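GTP-binding protein REM 1 (PDB 2NZJ) binds GDP together with magnesium and, as a Ras-family small GTPase, probably works as a signalling switch between GDP- and GTP-bound states. Local coordinates at residues G16-A21 / D39-T44; G78-I83 / R165-R170; P113-G118 / A157-G162. One frame throughout, in Å; residues are numbered along the deposited sequence.

Contact 1: residues G16-A21 / D39-T44; sequences GKTSLA and DVYERT. With MG (magnesium ion), chain E; GDP (guanosine-5'-diphosphate), chain G.
The methyl of A21 sits over one face of the Y41 ring in an off-centre CH-pi contact, CB 4.0 Å from the ring centroid and 30° off its normal; A21 O shares that face. A small residue suits this position, since it lets the ring lie close to the helix. T18 CG2 packs loosely near Y41 OH, the two side chains crossing obliquely. Replacing Y41 by an alanine would probably leave the A21 methyl without its aromatic cover and open a gap between helix and strand. Y41 is held by backbone bonds to V56 of strand 50-57. T18 turns its methyl to the tyrosine while its hydroxyl, trans to the carbonyl carbon (chi1 -62°), faces the magnesium: OG1 binds the metal at 2.2 Å and is hydrogen-bonded to D58 OD2. GDP O2B and four waters complete six ligands, and T18 N donates to O2B at 2.8 Å. GDP O1B is gripped by G16 N, K17 N (2.8 Å) and K17 NZ (3.1 Å), the lysine chain bending back at chi3 and chi4; its ammonium also reaches G11 O. S19 OG and N both donate to GDP O2A. Amides at a helix start, lysine and threonine fit the P-loop (Walker A) of Ras-like GTPases.

Contact 2: residues G78-I83 / R165-R170; sequences GSAYVI and RQLRLR
Across this contact the flat group is the peptide joining S79 to A80, and L167 CD2 lies over one of its faces, displaced toward the oxygen, 3.3 Å from S79 O. P113 CD, just before strand 114-119, also packs on S79 O. The same L167 methyl meets A80 CB at 3.9 Å and, more loosely, S79 CB at 4.1 Å, so a single branch of the leucine makes all the contacts. It gets there because CG stands trans to the carbonyl carbon (chi1 -73°) and CD1 continues the chain outward (chi2 172°), which leaves CD2 as the branch turned to the strand. In the Ras-like alpha/beta fold strand 80-86 runs inside the sheet and the C-terminal helix 156-171 packs against it; this is where the start of that strand meets the end of that helix. Alanine suits the strand position, its short side chain admitting the leucine, while a serine at the strand's entry can spend its hydroxyl elsewhere: S79 OG bonds R6 N. Y5 and P113 also touch the L167 side chain, which makes a buried aliphatic residue fitting there. Next to L167 in the chain, R168 hydrogen-bonds V47 O and E50 O, and R165, two residues before the leucine, forms a salt bridge with D48.

Contact 3: residues P113-G118 / A157-G162; sequences PIILVG and AELFEG
In the Ras-like G domain, an alpha/beta fold of the P-loop NTPase kind, helices cover both faces of the sheet, and here the C-terminal helix 156-171 packs on strand 114-119 through L159. Its CD1 methyl does most of the work, touching V117 CG2 at 3.6 Å and I115 CG2 at 3.7 Å. One leucine thus bridges two beta-branched residues, two apart on the strand and facing the same way; such residues suit a buried strand, presenting a methyl close to the backbone. The leucine chain passes V117 at about a right angle but runs past I115 in the opposite sense. Its CG is trans to the backbone N (chi1 163°), an arrangement that carries the forked end to the sheet. Between the two contact residues, L116 points away from this helix and touches A96 of helix 90-105. V163, further along helix 156-171, continues the packing against I115. V117 also touches V82 and T148, and its side chain stands about 8 Å from the bound GDP. The other L159 methyl, CD2, approaches V117 CG2 at 4.1 Å and lies over one face of the F160 ring, 3.8 Å above its plane and offset toward the rim.

In the fold
From the N terminus, contact 1 comes first, closing a short excursion of 17 residues between helix 17-25 and strand 40-47, an outermost strand of the sheet. It is complete before contact 2 opens at strand 80-86. Contact 2 closes on the C-terminal helix 156-171 after 81 residues, and contact 3 is nested within that long loop, joining strand 114-119 to an earlier part of the same helix. Contacts 2 and 3 therefore lay one helix over two neighbouring strands, themselves probably hydrogen-bonded at I83 O to V117 N and I83 N to I115 O. Contacts 1 and 3 meet where L20 O packs on F160 CE2, bringing the nucleotide-binding helix beside the C-terminal one.

Contact 1: residues G16-A21 / D39-T44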
ATOM      1  N   GLY A  16       2.427   1.595 -10.062  1.00 20.26           N
ATOM      2  CA  GLY A  16       3.676   1.886  -9.320  1.00 20.14           C
ATOM      3  C   GLY A  16       3.911   1.074  -8.046  1.00 19.79           C
ATOM      4  O   GLY A  16       4.627   1.512  -7.148  1.00 19.77           O
ATOM      5  N   LYS A  17       3.317  -0.112  -7.968  1.00 19.69           N
ATOM      6  CA  LYS A  17       3.444  -0.994  -6.793  1.00 19.27           C
ATOM      7  C   LYS A  17       4.885  -1.440  -6.562  1.00 19.01           C
ATOM      8  O   LYS A  17       5.421  -1.304  -5.459  1.00 19.24           O
ATOM      9  CB  LYS A  17       2.551  -2.232  -6.961  1.00 19.53           C
ATOM     10  CG  LYS A  17       1.073  -1.921  -7.008  1.00 18.71           C
ATOM     11  CD  LYS A  17       0.228  -3.177  -6.889  1.00 18.37           C
ATOM     12  CE  LYS A  17       0.353  -4.061  -8.144  1.00 18.50           C
ATOM     13  NZ  LYS A  17      -0.034  -3.388  -9.405  1.00 16.98           N
ATOM     14  N   THR A  18       5.517  -1.966  -7.607  1.00 18.59           N
ATOM     15  CA  THR A  18       6.893  -2.393  -7.504  1.00 18.39           C
ATOM     16  C   THR A  18       7.835  -1.213  -7.195  1.00 18.53           C
ATOM     17  O   THR A  18       8.790  -1.362  -6.443  1.00 18.98           O
ATOM     18  CB  THR A  18       7.329  -3.196  -8.762  1.00 18.45           C
ATOM     19  OG1 THR A  18       6.529  -4.384  -8.864  1.00 16.45           O
ATOM     20  CG2 THR A  18       8.848  -3.603  -8.697  1.00 17.70           C
ATOM     21  N   SER A  19       7.559  -0.046  -7.743  1.00 18.59           N
ATOM     22  CA  SER A  19       8.383   1.126  -7.469  1.00 18.80           C
ATOM     23  C   SER A  19       8.329   1.522  -5.985  1.00 18.95           C
ATOM     24  O   SER A  19       9.370   1.742  -5.359  1.00 19.14           O
ATOM     25  CB  SER A  19       7.953   2.289  -8.348  1.00 18.72           C
ATOM     26  OG  SER A  19       7.945   1.902  -9.708  1.00 18.17           O
ATOM     27  N   LEU A  20       7.118   1.558  -5.423  1.00 18.78           N
ATOM     28  CA  LEU A  20       6.933   1.867  -4.019  1.00 18.52           C
ATOM     29  C   LEU A  20       7.653   0.832  -3.141  1.00 18.98           C
ATOM     30  O   LEU A  20       8.288   1.177  -2.153  1.00 18.89           O
ATOM     31  CB  LEU A  20       5.435   1.906  -3.681  1.00 18.65           C
ATOM     32  CG  LEU A  20       4.592   3.005  -4.360  1.00 18.29           C
ATOM     33  CD1 LEU A  20       3.129   2.799  -4.081  1.00 18.99           C
ATOM     34  CD2 LEU A  20       4.993   4.405  -3.952  1.00 15.43           C
ATOM     35  N   ALA A  21       7.572  -0.439  -3.520  1.00 19.57           N
ATOM     36  CA  ALA A  21       8.242  -1.504  -2.769  1.00 19.76           C
ATOM     37  C   ALA A  21       9.759  -1.389  -2.813  1.00 19.84           C
ATOM     38  O   ALA A  21      10.410  -1.628  -1.797  1.00 19.81           O
ATOM     39  CB  ALA A  21       7.780  -2.895  -3.242  1.00 19.64           C
ATOM     40  N   ASP A  39       9.440 -11.344  -5.048  1.00 25.09           N
ATOM     41  CA  ASP A  39       8.827  -9.998  -4.925  1.00 24.80           C
ATOM     42  C   ASP A  39       8.406  -9.677  -3.472  1.00 23.92           C
ATOM     43  O   ASP A  39       7.271  -9.250  -3.204  1.00 23.43           O
ATOM     44  CB  ASP A  39       7.656  -9.833  -5.906  1.00 24.90           C
ATOM     45  CG  ASP A  39       8.024 -10.243  -7.354  1.00 26.26           C
ATOM     46  OD1 ASP A  39       8.957  -9.656  -7.958  1.00 25.81           O
ATOM     47  OD2 ASP A  39       7.365 -11.167  -7.892  1.00 28.73           O
ATOM     48  N   VAL A  40       9.358  -9.898  -2.559  1.00 22.78           N
ATOM     49  CA  VAL A  40       9.154  -9.769  -1.112  1.00 21.71           C
ATOM     50  C   VAL A  40      10.316  -8.992  -0.537  1.00 20.53           C
ATOM     51  O   VAL A  40      11.491  -9.334  -0.717  1.00 19.76           O
ATOM     52  CB  VAL A  40       9.073 -11.127  -0.365  1.00 22.03           C
ATOM     53  CG1 VAL A  40       9.107 -10.905   1.130  1.00 20.84           C
ATOM     54  CG2 VAL A  40       7.799 -11.905  -0.749  1.00 22.68           C
ATOM     55  N   TYR A  41       9.944  -7.940   0.169  1.00 19.42           N
ATOM     56  CA  TYR A  41      10.854  -6.900   0.578  1.00 18.86           C
ATOM     57  C   TYR A  41      10.730  -6.755   2.087  1.00 17.91           C
ATOM     58  O   TYR A  41       9.636  -6.750   2.629  1.00 18.01           O
ATOM     59  CB  TYR A  41      10.509  -5.608  -0.152  1.00 19.34           C
ATOM     60  CG  TYR A  41      10.552  -5.708  -1.680  1.00 19.86           C
ATOM     61  CD1 TYR A  41       9.408  -6.053  -2.412  1.00 20.49           C
ATOM     62  CD2 TYR A  41      11.733  -5.474  -2.390  1.00 20.78           C
ATOM     63  CE1 TYR A  41       9.434  -6.162  -3.820  1.00 19.64           C
ATOM     64  CE2 TYR A  41      11.771  -5.579  -3.805  1.00 21.19           C
ATOM     65  CZ  TYR A  41      10.610  -5.920  -4.506  1.00 20.60           C
ATOM     66  OH  TYR A  41      10.626  -6.010  -5.888  1.00 20.60           O
ATOM     67  N   GLU A  42      11.866  -6.697   2.763  1.00 17.15           N
ATOM     68  CA  GLU A  42      11.903  -6.668   4.222  1.00 16.53           C
ATOM     69  C   GLU A  42      12.731  -5.487   4.700  1.00 15.59           C
ATOM     70  O   GLU A  42      13.829  -5.259   4.209  1.00 15.55           O
ATOM     71  CB  GLU A  42      12.518  -7.957   4.768  1.00 16.23           C
ATOM     72  N   ARG A  43      12.204  -4.739   5.658  1.00 14.56           N
ATOM     73  CA  ARG A  43      12.987  -3.699   6.302  1.00 14.01           C
ATOM     74  C   ARG A  43      12.462  -3.366   7.674  1.00 13.20           C
ATOM     75  O   ARG A  43      11.254  -3.369   7.894  1.00 13.29           O
ATOM     76  CB  ARG A  43      12.952  -2.431   5.472  1.00 14.22           C
ATOM     77  CG  ARG A  43      13.874  -1.327   5.989  1.00 15.26           C
ATOM     78  CD  ARG A  43      13.903  -0.218   4.987  1.00 15.89           C
ATOM     79  NE  ARG A  43      14.475   1.025   5.478  1.00 15.79           N
ATOM     80  CZ  ARG A  43      14.519   2.136   4.750  1.00 15.39           C
ATOM     81  NH1 ARG A  43      14.027   2.141   3.515  1.00 14.44           N
ATOM     82  NH2 ARG A  43      15.045   3.247   5.251  1.00 16.30           N
ATOM     83  N   THR A  44      13.376  -3.054   8.583  1.00 12.51           N
ATOM     84  CA  THR A  44      13.034  -2.642   9.936  1.00 11.97           C
ATOM     85  C   THR A  44      13.077  -1.125  10.043  1.00 11.75           C
ATOM     86  O   THR A  44      14.109  -0.507   9.825  1.00 11.76           O
ATOM     87  CB  THR A  44      13.962  -3.299  10.933  1.00 11.83           C
ATOM     88  OG1 THR A  44      13.471  -4.621  11.166  1.00 12.12           O
ATOM     89  CG2 THR A  44      14.032  -2.542  12.252  1.00 11.11           C
TER
HETATM   90 MG    MG E 252       5.183  -4.588 -10.538  1.00 37.10          MG
HETATM   91  PB  GDP G1001       3.441  -1.908 -10.911  1.00 32.47           P
HETATM   92  O1B GDP G1001       2.220  -1.449 -10.158  1.00 32.09           O
HETATM   93  O2B GDP G1001       4.421  -2.652 -10.069  1.00 29.89           O
HETATM   94  O3B GDP G1001       2.926  -2.796 -12.031  1.00 35.38           O
HETATM   95  O3A GDP G1001       4.051  -0.561 -11.482  1.00 33.98           O
HETATM   96  PA  GDP G1001       5.626  -0.362 -11.613  1.00 35.16           P
HETATM   97  O1A GDP G1001       6.213  -1.544 -12.329  1.00 35.30           O
HETATM   98  O2A GDP G1001       6.284  -0.120 -10.291  1.00 34.45           O
HETATM   99  O5' GDP G1001       5.685   1.007 -12.441  1.00 34.03           O
HETATM  100  C5' GDP G1001       4.995   1.167 -13.681  1.00 34.28           C
HETATM  101  C4' GDP G1001       5.592   2.369 -14.416  1.00 37.03           C
HETATM  102  O4' GDP G1001       5.136   3.613 -13.810  1.00 36.56           O
HETATM  103  C3' GDP G1001       7.133   2.386 -14.357  1.00 37.76           C
HETATM  104  O3' GDP G1001       7.723   2.743 -15.621  1.00 41.47           O
HETATM  105  C2' GDP G1001       7.448   3.461 -13.330  1.00 37.59           C
HETATM  106  O2' GDP G1001       8.663   4.155 -13.597  1.00 40.17           O
HETATM  107  C1' GDP G1001       6.249   4.396 -13.380  1.00 36.34           C
HETATM  108  N9  GDP G1001       5.945   4.966 -12.055  1.00 36.66           N
HETATM  109  C8  GDP G1001       5.790   4.320 -10.872  1.00 37.19           C
HETATM  110  N7  GDP G1001       5.484   5.185  -9.868  1.00 35.78           N
HETATM  111  C5  GDP G1001       5.438   6.391 -10.422  1.00 35.79           C
HETATM  112  C6  GDP G1001       5.198   7.750  -9.940  1.00 36.86           C
HETATM  113  O6  GDP G1001       4.959   7.918  -8.726  1.00 36.67           O
HETATM  114  N1  GDP G1001       5.241   8.751 -10.841  1.00 36.72           N
HETATM  115  C2  GDP G1001       5.518   8.549 -12.148  1.00 36.67           C
HETATM  116  N2  GDP G1001       5.557   9.574 -13.040  1.00 36.34           N
HETATM  117  N3  GDP G1001       5.768   7.322 -12.643  1.00 37.24           N
HETATM  118  C4  GDP G1001       5.739   6.245 -11.843  1.00 36.60           C
HETATM  119  O   HOH W   1       6.387  -3.968 -11.739  1.00 31.91           O
HETATM  120  O   HOH W   2       5.911  -6.495 -10.658  1.00 25.57           O
HETATM  121  O   HOH W   3       4.017  -5.415  -9.084  1.00 31.93           O
HETATM  122  O   HOH W   4       3.760  -5.209 -11.592  1.00 27.56           O

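Contact 2: residues G78-I83 / R165-R170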
ATOM      1  N   GLY A  78      -2.800 -10.925   5.322  1.00 16.64           N
ATOM      2  CA  GLY A  78      -2.118  -9.664   5.507  1.00 16.21           C
ATOM      3  C   GLY A  78      -2.395  -9.037   6.866  1.00 15.70           C
ATOM      4  O   GLY A  78      -3.516  -9.106   7.381  1.00 15.76           O
ATOM      5  N   SER A  79      -1.363  -8.431   7.452  1.00 14.81           N
ATOM      6  CA  SER A  79      -1.529  -7.602   8.646  1.00 13.90           C
ATOM      7  C   SER A  79      -2.088  -6.247   8.259  1.00 13.01           C
ATOM      8  O   SER A  79      -2.783  -5.616   9.042  1.00 12.72           O
ATOM      9  CB  SER A  79      -0.192  -7.415   9.359  1.00 13.88           C
ATOM     10  OG  SER A  79       0.455  -8.656   9.553  1.00 14.65           O
ATOM     11  N   ALA A  80      -1.757  -5.808   7.052  1.00 12.51           N
ATOM     12  CA  ALA A  80      -2.242  -4.548   6.476  1.00 12.21           C
ATOM     13  C   ALA A  80      -2.253  -4.658   4.957  1.00 12.07           C
ATOM     14  O   ALA A  80      -1.475  -5.423   4.377  1.00 12.38           O
ATOM     15  CB  ALA A  80      -1.351  -3.387   6.908  1.00 11.98           C
ATOM     16  N   TYR A  81      -3.128  -3.895   4.314  1.00 11.67           N
ATOM     17  CA  TYR A  81      -3.198  -3.869   2.859  1.00 11.28           C
ATOM     18  C   TYR A  81      -3.053  -2.447   2.347  1.00 11.03           C
ATOM     19  O   TYR A  81      -3.712  -1.537   2.864  1.00 11.20           O
ATOM     20  CB  TYR A  81      -4.523  -4.463   2.402  1.00 11.58           C
ATOM     21  CG  TYR A  81      -4.595  -5.942   2.642  1.00 11.67           C
ATOM     22  CD1 TYR A  81      -5.163  -6.462   3.800  1.00 10.81           C
ATOM     23  CD2 TYR A  81      -4.071  -6.827   1.710  1.00 11.62           C
ATOM     24  CE1 TYR A  81      -5.211  -7.822   4.005  1.00 10.79           C
ATOM     25  CE2 TYR A  81      -4.105  -8.165   1.914  1.00 11.32           C
ATOM     26  CZ  TYR A  81      -4.676  -8.665   3.044  1.00 11.23           C
ATOM     27  OH  TYR A  81      -4.689 -10.021   3.186  1.00 12.20           O
ATOM     28  N   VAL A  82      -2.180  -2.274   1.351  1.00 10.45           N
ATOM     29  CA  VAL A  82      -2.009  -1.000   0.643  1.00  9.98           C
ATOM     30  C   VAL A  82      -2.554  -1.144  -0.782  1.00 10.12           C
ATOM     31  O   VAL A  82      -1.951  -1.799  -1.619  1.00 10.06           O
ATOM     32  CB  VAL A  82      -0.542  -0.548   0.620  1.00  9.56           C
ATOM     33  CG1 VAL A  82      -0.368   0.743  -0.138  1.00  7.18           C
ATOM     34  CG2 VAL A  82      -0.072  -0.379   2.012  1.00  9.39           C
ATOM     35  N   ILE A  83      -3.714  -0.539  -1.028  1.00 10.37           N
ATOM     36  CA  ILE A  83      -4.350  -0.534  -2.343  1.00 10.24           C
ATOM     37  C   ILE A  83      -3.901   0.708  -3.090  1.00 10.32           C
ATOM     38  O   ILE A  83      -4.285   1.813  -2.732  1.00 10.55           O
ATOM     39  CB  ILE A  83      -5.895  -0.466  -2.238  1.00 10.22           C
ATOM     40  CG1 ILE A  83      -6.466  -1.725  -1.595  1.00 10.67           C
ATOM     41  CG2 ILE A  83      -6.527  -0.258  -3.604  1.00  9.35           C
ATOM     42  CD1 ILE A  83      -7.913  -1.572  -1.090  1.00  9.63           C
ATOM     43  N   ARG A 165       2.325   2.874  12.208  1.00 27.98           N
ATOM     44  CA  ARG A 165       1.514   3.523  13.261  1.00 28.52           C
ATOM     45  C   ARG A 165       0.115   2.936  13.359  1.00 28.56           C
ATOM     46  O   ARG A 165      -0.363   2.692  14.450  1.00 28.91           O
ATOM     47  CB  ARG A 165       1.395   5.046  13.055  1.00 28.65           C
ATOM     48  CG  ARG A 165       2.662   5.798  13.394  1.00 28.20           C
ATOM     49  CD  ARG A 165       2.454   7.257  13.353  1.00 27.72           C
ATOM     50  NE  ARG A 165       3.715   7.930  13.642  1.00 29.11           N
ATOM     51  CZ  ARG A 165       4.570   8.402  12.727  1.00 29.09           C
ATOM     52  NH1 ARG A 165       4.308   8.331  11.421  1.00 26.59           N
ATOM     53  NH2 ARG A 165       5.701   8.979  13.139  1.00 28.75           N
ATOM     54  N   GLN A 166      -0.533   2.714  12.221  1.00 28.63           N
ATOM     55  CA  GLN A 166      -1.865   2.132  12.207  1.00 28.76           C
ATOM     56  C   GLN A 166      -1.880   0.711  12.774  1.00 29.06           C
ATOM     57  O   GLN A 166      -2.812   0.313  13.486  1.00 29.29           O
ATOM     58  CB  GLN A 166      -2.397   2.105  10.788  1.00 28.78           C
ATOM     59  CG  GLN A 166      -2.595   3.465  10.183  1.00 29.14           C
ATOM     60  CD  GLN A 166      -3.558   4.295  10.977  1.00 29.41           C
ATOM     61  OE1 GLN A 166      -4.605   3.795  11.393  1.00 31.05           O
ATOM     62  NE2 GLN A 166      -3.205   5.556  11.228  1.00 26.51           N
ATOM     63  N   LEU A 167      -0.847  -0.063  12.447  1.00 29.39           N
ATOM     64  CA  LEU A 167      -0.710  -1.413  12.989  1.00 29.46           C
ATOM     65  C   LEU A 167      -0.549  -1.397  14.518  1.00 29.70           C
ATOM     66  O   LEU A 167      -1.057  -2.272  15.203  1.00 30.00           O
ATOM     67  CB  LEU A 167       0.477  -2.142  12.336  1.00 29.34           C
ATOM     68  CG  LEU A 167       0.277  -2.606  10.888  1.00 28.95           C
ATOM     69  CD1 LEU A 167       1.572  -3.133  10.281  1.00 25.36           C
ATOM     70  CD2 LEU A 167      -0.838  -3.651  10.789  1.00 26.77           C
ATOM     71  N   ARG A 168       0.161  -0.402  15.039  1.00 30.22           N
ATOM     72  CA  ARG A 168       0.376  -0.272  16.478  1.00 30.43           C
ATOM     73  C   ARG A 168      -0.889   0.137  17.222  1.00 31.43           C
ATOM     74  O   ARG A 168      -1.034  -0.147  18.408  1.00 31.15           O
ATOM     75  CB  ARG A 168       1.471   0.747  16.769  1.00 30.09           C
ATOM     76  CG  ARG A 168       2.864   0.286  16.423  1.00 28.55           C
ATOM     77  CD  ARG A 168       3.860   1.429  16.575  1.00 27.03           C
ATOM     78  NE  ARG A 168       5.218   1.001  16.259  1.00 27.62           N
ATOM     79  CZ  ARG A 168       6.288   1.784  16.261  1.00 27.00           C
ATOM     80  NH1 ARG A 168       6.170   3.063  16.572  1.00 28.69           N
ATOM     81  NH2 ARG A 168       7.478   1.283  15.965  1.00 25.95           N
ATOM     82  N   LEU A 169      -1.804   0.808  16.535  1.00 32.72           N
ATOM     83  CA  LEU A 169      -3.098   1.135  17.139  1.00 34.02           C
ATOM     84  C   LEU A 169      -3.980  -0.114  17.287  1.00 34.84           C
ATOM     85  O   LEU A 169      -4.814  -0.176  18.184  1.00 34.87           O
ATOM     86  CB  LEU A 169      -3.817   2.231  16.339  1.00 34.23           C
ATOM     87  CG  LEU A 169      -3.159   3.612  16.457  1.00 34.78           C
ATOM     88  CD1 LEU A 169      -3.675   4.556  15.390  1.00 35.17           C
ATOM     89  CD2 LEU A 169      -3.352   4.205  17.855  1.00 34.78           C
ATOM     90  N   ARG A 170      -3.788  -1.110  16.422  1.00 35.83           N
ATOM     91  CA  ARG A 170      -4.449  -2.404  16.603  1.00 36.61           C
ATOM     92  C   ARG A 170      -4.084  -2.979  17.974  1.00 37.17           C
ATOM     93  O   ARG A 170      -4.949  -3.134  18.829  1.00 37.13           O
ATOM     94  CB  ARG A 170      -4.066  -3.387  15.485  1.00 36.55           C
TER

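Contact 3: residues P113-G118 / A157-G162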
ATOM      1  N   PRO A 113      -5.774  -2.662   9.064  1.00 31.19           N
ATOM      2  CA  PRO A 113      -5.529  -1.357   8.407  1.00 30.19           C
ATOM      3  C   PRO A 113      -5.500  -1.507   6.906  1.00 29.44           C
ATOM      4  O   PRO A 113      -4.868  -2.433   6.412  1.00 29.19           O
ATOM      5  CB  PRO A 113      -4.135  -0.944   8.908  1.00 30.17           C
ATOM      6  CG  PRO A 113      -3.884  -1.777  10.109  1.00 31.30           C
ATOM      7  CD  PRO A 113      -4.692  -3.042   9.988  1.00 30.96           C
ATOM      8  N   ILE A 114      -6.186  -0.607   6.206  1.00 29.08           N
ATOM      9  CA  ILE A 114      -6.163  -0.517   4.756  1.00 29.03           C
ATOM     10  C   ILE A 114      -5.789   0.922   4.390  1.00 28.95           C
ATOM     11  O   ILE A 114      -6.403   1.864   4.873  1.00 28.94           O
ATOM     12  CB  ILE A 114      -7.548  -0.899   4.169  1.00 29.06           C
ATOM     13  CG1 ILE A 114      -8.027  -2.230   4.739  1.00 29.09           C
ATOM     14  CG2 ILE A 114      -7.509  -1.012   2.654  1.00 29.21           C
ATOM     15  CD1 ILE A 114      -9.209  -2.841   3.984  1.00 29.31           C
ATOM     16  N   ILE A 115      -4.752   1.086   3.577  1.00 29.23           N
ATOM     17  CA  ILE A 115      -4.343   2.402   3.088  1.00 29.57           C
ATOM     18  C   ILE A 115      -4.667   2.475   1.609  1.00 29.76           C
ATOM     19  O   ILE A 115      -4.231   1.630   0.844  1.00 29.93           O
ATOM     20  CB  ILE A 115      -2.804   2.663   3.263  1.00 30.08           C
ATOM     21  CG1 ILE A 115      -2.280   2.130   4.609  1.00 29.61           C
ATOM     22  CG2 ILE A 115      -2.499   4.158   3.103  1.00 28.73           C
ATOM     23  CD1 ILE A 115      -2.699   2.948   5.779  1.00 30.47           C
ATOM     24  N   LEU A 116      -5.436   3.482   1.222  1.00 30.23           N
ATOM     25  CA  LEU A 116      -5.686   3.787  -0.194  1.00 30.52           C
ATOM     26  C   LEU A 116      -4.592   4.784  -0.640  1.00 30.32           C
ATOM     27  O   LEU A 116      -4.416   5.843  -0.033  1.00 30.44           O
ATOM     28  CB  LEU A 116      -7.104   4.359  -0.382  1.00 30.25           C
ATOM     29  CG  LEU A 116      -7.594   4.552  -1.821  1.00 31.88           C
ATOM     30  CD1 LEU A 116      -7.616   3.204  -2.527  1.00 32.61           C
ATOM     31  CD2 LEU A 116      -8.987   5.263  -1.932  1.00 30.51           C
ATOM     32  N   VAL A 117      -3.823   4.418  -1.660  1.00 29.76           N
ATOM     33  CA  VAL A 117      -2.717   5.248  -2.100  1.00 29.35           C
ATOM     34  C   VAL A 117      -2.930   5.736  -3.509  1.00 29.48           C
ATOM     35  O   VAL A 117      -3.101   4.926  -4.438  1.00 29.69           O
ATOM     36  CB  VAL A 117      -1.360   4.491  -2.070  1.00 28.91           C
ATOM     37  CG1 VAL A 117      -0.263   5.332  -2.693  1.00 28.40           C
ATOM     38  CG2 VAL A 117      -0.985   4.129  -0.679  1.00 27.82           C
ATOM     39  N   GLY A 118      -2.896   7.056  -3.666  1.00 29.09           N
ATOM     40  CA  GLY A 118      -2.907   7.679  -4.986  1.00 29.11           C
ATOM     41  C   GLY A 118      -1.494   7.983  -5.435  1.00 28.70           C
ATOM     42  O   GLY A 118      -0.934   8.999  -5.034  1.00 29.18           O
ATOM     43  N   ALA A 157       8.209   7.284   2.313  1.00 30.70           N
ATOM     44  CA  ALA A 157       8.556   7.010   3.699  1.00 30.28           C
ATOM     45  C   ALA A 157       7.316   7.227   4.590  1.00 30.14           C
ATOM     46  O   ALA A 157       6.996   6.400   5.440  1.00 30.36           O
ATOM     47  CB  ALA A 157       9.706   7.868   4.156  1.00 30.34           C
ATOM     48  N   GLU A 158       6.595   8.305   4.354  1.00 29.45           N
ATOM     49  CA  GLU A 158       5.425   8.617   5.152  1.00 29.73           C
ATOM     50  C   GLU A 158       4.306   7.541   5.001  1.00 29.51           C
ATOM     51  O   GLU A 158       3.577   7.252   5.955  1.00 28.77           O
ATOM     52  CB  GLU A 158       4.934  10.038   4.828  1.00 29.87           C
ATOM     53  CG  GLU A 158       5.953  11.191   5.178  1.00 31.45           C
ATOM     54  CD  GLU A 158       7.210  11.350   4.211  1.00 33.89           C
ATOM     55  OE1 GLU A 158       7.420  10.561   3.251  1.00 31.79           O
ATOM     56  OE2 GLU A 158       8.024  12.277   4.447  1.00 35.91           O
ATOM     57  N   LEU A 159       4.198   6.924   3.822  1.00 29.30           N
ATOM     58  CA  LEU A 159       3.238   5.824   3.630  1.00 28.96           C
ATOM     59  C   LEU A 159       3.565   4.661   4.554  1.00 29.38           C
ATOM     60  O   LEU A 159       2.701   4.213   5.340  1.00 29.67           O
ATOM     61  CB  LEU A 159       3.198   5.333   2.185  1.00 28.72           C
ATOM     62  CG  LEU A 159       2.572   3.964   1.924  1.00 28.71           C
ATOM     63  CD1 LEU A 159       1.096   4.023   2.217  1.00 28.11           C
ATOM     64  CD2 LEU A 159       2.841   3.464   0.513  1.00 28.12           C
ATOM     65  N   PHE A 160       4.801   4.175   4.482  1.00 29.13           N
ATOM     66  CA  PHE A 160       5.164   2.999   5.270  1.00 29.20           C
ATOM     67  C   PHE A 160       5.250   3.284   6.764  1.00 28.85           C
ATOM     68  O   PHE A 160       4.852   2.458   7.551  1.00 29.53           O
ATOM     69  CB  PHE A 160       6.418   2.348   4.713  1.00 29.22           C
ATOM     70  CG  PHE A 160       6.215   1.805   3.338  1.00 29.23           C
ATOM     71  CD1 PHE A 160       5.598   0.569   3.158  1.00 29.16           C
ATOM     72  CD2 PHE A 160       6.557   2.557   2.220  1.00 28.13           C
ATOM     73  CE1 PHE A 160       5.383   0.061   1.871  1.00 29.40           C
ATOM     74  CE2 PHE A 160       6.348   2.074   0.947  1.00 28.35           C
ATOM     75  CZ  PHE A 160       5.761   0.817   0.762  1.00 28.99           C
ATOM     76  N   GLU A 161       5.721   4.460   7.153  1.00 28.75           N
ATOM     77  CA  GLU A 161       5.711   4.873   8.574  1.00 28.86           C
ATOM     78  C   GLU A 161       4.286   4.977   9.120  1.00 28.59           C
ATOM     79  O   GLU A 161       4.015   4.627  10.251  1.00 28.71           O
ATOM     80  CB  GLU A 161       6.453   6.200   8.753  1.00 28.56           C
ATOM     81  CG  GLU A 161       7.934   6.026   8.444  1.00 29.96           C
ATOM     82  CD  GLU A 161       8.822   7.215   8.744  1.00 30.93           C
ATOM     83  OE1 GLU A 161       8.344   8.369   8.910  1.00 32.21           O
ATOM     84  OE2 GLU A 161      10.042   6.962   8.793  1.00 31.58           O
ATOM     85  N   GLY A 162       3.370   5.411   8.271  1.00 28.82           N
ATOM     86  CA  GLY A 162       1.951   5.470   8.602  1.00 28.45           C
ATOM     87  C   GLY A 162       1.345   4.092   8.793  1.00 28.47           C
ATOM     88  O   GLY A 162       0.578   3.873   9.731  1.00 28.93           O
TER